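Local coordinates for CurH (PDB 3KG7), which probably dehydrates the beta-hydroxyacyl intermediate of its module during curacin biosynthesis, as the dehydratase domain of a polyketide synthase, at residues Ile176-Val187 and Leu204-Pro213. Numbering follows the deposited sequence.
Sequences IGEETSLLEIEV and LIDACTRLTP
Leu-183 and Leu-211 meet at an oblique angle in the middle of this contact, both methyl branches of Leu-183 lying against the CB of Leu-211; Leu-183 CD1 is 3.7 Å from Leu-211 CB and also lies against Ala-207 O. Leu-211 replies with its own CD2, 3.7 Å from Leu-183 CD2; its CG stands anti to the backbone N (chi1 -176°), which points the isobutyl group across to the strand. Leu-211 CD1 lies 4.0 Å from Ile-176 CD1. With alanine at Leu-183, both methyl branches go, and the Leu-211 side chain is likely to lose its main neighbour across the contact and turn more freely. Further along, Ile-185 divides its branches: CG2 faces Leu-204 CD2, while Ile-185 CD1 reaches Ala-207 CB at 4.0 Å and lies near Cys-208 SG. At the other end, the ring of Pro-213 lies against the turn before the strand, its CB and CG beside the Glu-179 carbonyl and its CD beside Ser-181. Ser-181 OG adds the one hydrogen bond across the two segments, a weak one to Leu-211 O at 3.5 Å.

In a hotdog fold an antiparallel sheet wraps round a helix, and the packing here is consistent with that in the double hotdog fold: Ser-181, Leu-183 and Ile-185, every second residue of strand 181-186, face the end of helix 202-207 and the chain that leaves it. Strands 171-176 and 243-255 flank this strand; Leu-183 also touches Val-171 of the first, and Ile-185 touches Phe-244 of the second.

Behind the first shell, a type I turn from Ala-207 to Arg-210 swings the chain from the helix towards Leu-211. Asp-206 O receives both Thr-209 N and Thr-209 OG1, the latter at 2.7 Å. Arg-210 turns its guanidinium edge to Asp-206 in a long salt bridge and hydrogen-bonds through NH1 to Leu-168 O.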
# COMPACT_ATOMS: atom_id res chain seq x y z
N ILE C 176 31.10 15.13 -31.51
CA ILE C 176 30.95 16.52 -31.08
C ILE C 176 31.13 17.52 -32.23
O ILE C 176 32.04 17.38 -33.06
CB ILE C 176 31.91 16.86 -29.89
CG1 ILE C 176 31.50 18.16 -29.19
CG2 ILE C 176 33.38 16.90 -30.33
CD1 ILE C 176 30.39 17.97 -28.19
N GLY C 177 30.24 18.51 -32.28
CA GLY C 177 30.38 19.64 -33.18
C GLY C 177 30.47 20.91 -32.37
O GLY C 177 30.53 20.86 -31.13
N GLU C 178 30.47 22.05 -33.05
CA GLU C 178 30.47 23.34 -32.36
C GLU C 178 29.09 23.68 -31.80
O GLU C 178 28.97 24.29 -30.73
CB GLU C 178 30.98 24.44 -33.27
CG GLU C 178 32.46 24.33 -33.57
CD GLU C 178 33.01 25.58 -34.21
OE1 GLU C 178 32.22 26.36 -34.78
OE2 GLU C 178 34.25 25.78 -34.14
N GLU C 179 28.05 23.26 -32.52
CA GLU C 179 26.67 23.54 -32.13
C GLU C 179 25.88 22.31 -31.68
O GLU C 179 24.91 22.44 -30.93
CB GLU C 179 25.94 24.26 -33.28
CG GLU C 179 26.48 25.65 -33.56
CD GLU C 179 25.67 26.41 -34.60
OE1 GLU C 179 26.26 26.87 -35.61
OE2 GLU C 179 24.44 26.56 -34.41
N THR C 180 26.31 21.13 -32.12
CA THR C 180 25.57 19.88 -31.84
C THR C 180 26.44 18.79 -31.19
O THR C 180 27.67 18.85 -31.24
CB THR C 180 24.89 19.30 -33.11
OG1 THR C 180 25.88 19.08 -34.13
CG2 THR C 180 23.82 20.25 -33.65
N SER C 181 25.78 17.81 -30.57
CA SER C 181 26.45 16.62 -30.03
C SER C 181 25.62 15.36 -30.28
O SER C 181 24.39 15.43 -30.36
CB SER C 181 26.72 16.77 -28.52
OG SER C 181 25.53 16.69 -27.76
N LEU C 182 26.29 14.22 -30.39
CA LEU C 182 25.61 12.94 -30.59
C LEU C 182 26.26 11.78 -29.83
O LEU C 182 27.47 11.58 -29.90
CB LEU C 182 25.52 12.60 -32.08
CG LEU C 182 24.70 11.37 -32.50
CD1 LEU C 182 23.20 11.63 -32.42
CD2 LEU C 182 25.09 10.94 -33.91
N LEU C 183 25.43 11.01 -29.11
CA LEU C 183 25.88 9.81 -28.39
C LEU C 183 25.24 8.55 -28.96
O LEU C 183 24.02 8.49 -29.15
CB LEU C 183 25.54 9.91 -26.90
CG LEU C 183 26.27 10.90 -25.99
CD1 LEU C 183 25.56 11.05 -24.65
CD2 LEU C 183 27.71 10.48 -25.77
N GLU C 184 26.06 7.54 -29.24
CA GLU C 184 25.56 6.21 -29.60
C GLU C 184 25.47 5.36 -28.34
O GLU C 184 26.48 5.12 -27.67
CB GLU C 184 26.46 5.55 -30.65
CG GLU C 184 25.97 4.18 -31.13
CD GLU C 184 26.84 3.60 -32.24
OE1 GLU C 184 26.99 4.25 -33.30
OE2 GLU C 184 27.37 2.48 -32.05
N ILE C 185 24.26 4.91 -28.01
CA ILE C 185 23.99 4.25 -26.74
C ILE C 185 23.49 2.82 -26.93
O ILE C 185 22.61 2.58 -27.76
CB ILE C 185 23.01 5.08 -25.90
CG1 ILE C 185 23.66 6.41 -25.49
CG2 ILE C 185 22.56 4.32 -24.66
CD1 ILE C 185 22.67 7.51 -25.17
N GLU C 186 24.07 1.90 -26.16
CA GLU C 186 23.69 0.48 -26.17
C GLU C 186 23.58 -0.05 -24.74
O GLU C 186 24.02 0.61 -23.79
CB GLU C 186 24.73 -0.34 -26.96
CG GLU C 186 26.10 -0.48 -26.27
CD GLU C 186 27.00 -1.55 -26.88
OE1 GLU C 186 26.48 -2.52 -27.47
OE2 GLU C 186 28.24 -1.42 -26.76
N VAL C 187 22.99 -1.23 -24.59
CA VAL C 187 22.84 -1.89 -23.29
C VAL C 187 24.20 -2.43 -22.83
O VAL C 187 24.76 -3.32 -23.49
CB VAL C 187 21.84 -3.09 -23.38
CG1 VAL C 187 21.78 -3.87 -22.05
CG2 VAL C 187 20.45 -2.62 -23.82
N LEU C 204 20.11 3.67 -19.08
CA LEU C 204 19.95 4.10 -20.47
C LEU C 204 19.45 5.54 -20.58
O LEU C 204 19.91 6.29 -21.44
CB LEU C 204 19.00 3.17 -21.21
CG LEU C 204 19.46 1.72 -21.39
CD1 LEU C 204 18.25 0.84 -21.76
CD2 LEU C 204 20.55 1.63 -22.44
N ILE C 205 18.49 5.92 -19.73
CA ILE C 205 18.03 7.30 -19.76
C ILE C 205 19.10 8.23 -19.19
O ILE C 205 19.26 9.36 -19.66
CB ILE C 205 16.59 7.53 -19.15
CG1 ILE C 205 16.09 8.95 -19.46
CG2 ILE C 205 16.54 7.20 -17.65
CD1 ILE C 205 14.64 9.22 -19.09
N ASP C 206 19.89 7.73 -18.24
CA ASP C 206 20.98 8.54 -17.73
C ASP C 206 22.04 8.81 -18.78
O ASP C 206 22.56 9.91 -18.85
CB ASP C 206 21.66 7.96 -16.50
CG ASP C 206 22.59 8.96 -15.86
OD1 ASP C 206 22.07 10.01 -15.43
OD2 ASP C 206 23.82 8.73 -15.85
N ALA C 207 22.34 7.79 -19.58
CA ALA C 207 23.32 7.90 -20.65
C ALA C 207 22.99 9.02 -21.63
O ALA C 207 23.88 9.64 -22.20
CB ALA C 207 23.44 6.59 -21.37
N CYS C 208 21.70 9.28 -21.83
CA CYS C 208 21.26 10.31 -22.76
C CYS C 208 21.73 11.71 -22.37
O CYS C 208 21.78 12.62 -23.21
CB CYS C 208 19.74 10.29 -22.86
SG CYS C 208 19.13 8.75 -23.54
N THR C 209 22.06 11.87 -21.09
CA THR C 209 22.27 13.18 -20.51
C THR C 209 23.76 13.50 -20.40
O THR C 209 24.14 14.56 -19.89
CB THR C 209 21.64 13.25 -19.12
OG1 THR C 209 22.41 12.48 -18.20
CG2 THR C 209 20.21 12.72 -19.14
N ARG C 210 24.59 12.58 -20.90
CA ARG C 210 26.03 12.63 -20.67
C ARG C 210 26.85 13.55 -21.58
O ARG C 210 28.04 13.72 -21.36
CB ARG C 210 26.62 11.21 -20.70
CG ARG C 210 26.26 10.38 -19.50
CD ARG C 210 26.75 8.95 -19.65
NE ARG C 210 26.11 8.06 -18.68
CZ ARG C 210 26.30 6.74 -18.60
NH1 ARG C 210 27.13 6.13 -19.44
NH2 ARG C 210 25.66 6.03 -17.69
N LEU C 211 26.22 14.15 -22.60
CA LEU C 211 26.96 15.00 -23.54
C LEU C 211 26.19 16.20 -24.07
O LEU C 211 24.98 16.13 -24.35
CB LEU C 211 27.52 14.17 -24.71
CG LEU C 211 28.42 14.85 -25.76
CD1 LEU C 211 29.73 15.36 -25.17
CD2 LEU C 211 28.70 13.90 -26.91
N THR C 212 26.92 17.30 -24.20
CA THR C 212 26.42 18.56 -24.71
C THR C 212 27.53 19.11 -25.59
O THR C 212 28.70 18.84 -25.31
CB THR C 212 26.17 19.56 -23.55
OG1 THR C 212 25.83 18.85 -22.36
CG2 THR C 212 25.04 20.51 -23.89
N PRO C 213 27.19 19.86 -26.67
CA PRO C 213 28.18 20.55 -27.52
C PRO C 213 29.34 21.21 -26.76
O PRO C 213 30.46 21.30 -27.28
CB PRO C 213 27.34 21.62 -28.22
CG PRO C 213 25.99 21.03 -28.32
CD PRO C 213 25.82 20.08 -27.17